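Local coordinates for outer surface protein (Bacillus cereus ATCC 14579, PDB 1X7F) that is of uncharacterised function but probably hydrolyses 6-phospho-N-acetylmuramic acid glycosides during cell-wall recycling, at residues Gly329-Gly334 against Leu345-Lys350. Residues are numbered along the deposited sequence; the frame is centred on the assembly and turned at random. Where two conformers were deposited one is given.
Sequences GQVVIG and LQIILK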
# COMPACT_ATOMS: atom_id res chain seq x y z
N GLY A 329 -3.10 -11.17 -18.54
CA GLY A 329 -3.64 -9.83 -18.33
C GLY A 329 -4.88 -9.54 -19.14
O GLY A 329 -5.54 -8.52 -18.93
N GLN A 330 -5.20 -10.43 -20.09
CA GLN A 330 -6.38 -10.22 -20.93
C GLN A 330 -7.62 -10.51 -20.12
O GLN A 330 -7.67 -11.48 -19.36
CB GLN A 330 -6.35 -11.10 -22.18
CG GLN A 330 -5.44 -10.59 -23.27
CD GLN A 330 -5.26 -11.59 -24.41
OE1 GLN A 330 -4.50 -11.35 -25.34
NE2 GLN A 330 -5.96 -12.71 -24.33
N VAL A 331 -8.61 -9.63 -20.27
CA VAL A 331 -9.95 -9.91 -19.78
C VAL A 331 -10.72 -10.50 -20.97
O VAL A 331 -10.79 -9.88 -22.03
CB VAL A 331 -10.64 -8.65 -19.23
CG1 VAL A 331 -12.03 -8.98 -18.72
CG2 VAL A 331 -9.79 -8.03 -18.12
N VAL A 332 -11.22 -11.72 -20.79
CA VAL A 332 -11.95 -12.42 -21.85
C VAL A 332 -13.30 -12.86 -21.29
O VAL A 332 -13.48 -12.94 -20.06
CB VAL A 332 -11.15 -13.62 -22.50
CG1 VAL A 332 -9.77 -13.16 -23.03
CG2 VAL A 332 -11.01 -14.81 -21.55
N ILE A 333 -14.22 -13.13 -22.19
CA ILE A 333 -15.53 -13.62 -21.84
C ILE A 333 -15.93 -14.73 -22.80
O ILE A 333 -15.62 -14.68 -24.00
CB ILE A 333 -16.58 -12.47 -21.82
CG1 ILE A 333 -17.83 -12.91 -21.04
CG2 ILE A 333 -16.91 -11.99 -23.24
CD1 ILE A 333 -18.64 -11.78 -20.48
N GLY A 334 -16.58 -15.74 -22.24
CA GLY A 334 -17.20 -16.79 -23.02
C GLY A 334 -18.33 -16.21 -23.84
O GLY A 334 -19.19 -15.51 -23.33
N LEU A 345 -16.57 -14.69 -17.36
CA LEU A 345 -15.49 -13.73 -17.47
C LEU A 345 -14.21 -14.33 -16.88
O LEU A 345 -14.25 -14.95 -15.82
CB LEU A 345 -15.86 -12.43 -16.73
CG LEU A 345 -14.83 -11.29 -16.77
CD1 LEU A 345 -15.55 -9.95 -16.88
CD2 LEU A 345 -13.85 -11.30 -15.56
N GLN A 346 -13.10 -14.14 -17.58
CA GLN A 346 -11.81 -14.64 -17.13
C GLN A 346 -10.76 -13.57 -17.27
O GLN A 346 -10.89 -12.65 -18.08
CB GLN A 346 -11.38 -15.87 -17.96
CG GLN A 346 -12.38 -17.02 -17.95
CD GLN A 346 -12.05 -18.07 -19.01
OE1 GLN A 346 -11.15 -17.87 -19.84
NE2 GLN A 346 -12.79 -19.18 -18.98
N ILE A 347 -9.72 -13.67 -16.45
CA ILE A 347 -8.52 -12.88 -16.63
C ILE A 347 -7.42 -13.91 -16.84
O ILE A 347 -7.27 -14.83 -16.04
CB ILE A 347 -8.23 -11.93 -15.42
CG1 ILE A 347 -9.43 -11.01 -15.15
CG2 ILE A 347 -6.95 -11.11 -15.70
CD1 ILE A 347 -9.19 -9.95 -14.08
N ILE A 348 -6.69 -13.79 -17.94
CA ILE A 348 -5.70 -14.79 -18.31
C ILE A 348 -4.45 -14.62 -17.45
O ILE A 348 -3.99 -13.50 -17.22
CB ILE A 348 -5.37 -14.68 -19.84
CG1 ILE A 348 -6.66 -14.75 -20.71
CG2 ILE A 348 -4.38 -15.76 -20.28
CD1 ILE A 348 -7.66 -15.88 -20.34
N LEU A 349 -3.91 -15.75 -16.96
CA LEU A 349 -2.70 -15.77 -16.16
C LEU A 349 -1.50 -16.33 -16.92
O LEU A 349 -0.38 -15.92 -16.66
CB LEU A 349 -2.91 -16.58 -14.87
CG LEU A 349 -3.98 -16.06 -13.92
CD1 LEU A 349 -4.22 -17.07 -12.78
CD2 LEU A 349 -3.62 -14.68 -13.36
N LYS A 350 -1.77 -17.25 -17.85
CA LYS A 350 -0.74 -17.93 -18.66
C LYS A 350 -1.23 -18.06 -20.10
O LYS A 350 -2.43 -18.21 -20.35
CB LYS A 350 -0.46 -19.36 -18.15
CG LYS A 350 0.09 -19.49 -16.76
CD LYS A 350 0.38 -20.97 -16.39
CE LYS A 350 1.23 -21.65 -17.46
NZ LYS A 350 2.20 -22.63 -16.92
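The carbonyl oxygen of Gln-330 takes a hydrogen bond from the backbone N of Ile-348, 2.9 Å from O to N. The same oxygen also meets the CA-H of Ile-347, with Ile-347 CA to Gln-330 O at 3.2 Å. Further along, Val-332 and Gln-346 form a hydrogen-bonded antiparallel pair, Val-332 N to Gln-346 O at 2.9 Å and Gln-346 N to Val-332 O at 2.8 Å. Next to the first bond, Gly-329 N gives its hydrogen to Ile-348 O, 2.8 Å away; at the backbone angles of Gly-329 (phi 102°) a CB would crowd the carbonyl O of the residue before, so glycine suits this place.

The valines and isoleucines, beta-branched, suit the extended chain, and Leu-345 and Gln-346 join them on the two faces. On one, Val-332 CG2 lies 3.7 Å from Ile-348 CD1, the two side chains crossing nearly at right angles, and also touches the CB and OE1 of Gln-346, whose OE1 is hydrogen-bonded to Lys-358 NZ and NE2 to Glu-344 OE2. On the other, Val-331 spreads its methyls: CG1, anti to the backbone N (chi1 -180°), meets Leu-345 CD1 at 4.1 Å, while CG2 faces Ile-347 CG1.

These strands form a beta hairpin inside the mixed sheet of the C-terminal domain, 330-334 pairing also with strand 358-364 and 345-348 flanked by 303-306, while helix 282-289 covers the face of Val-331, Ile-333 and Leu-345.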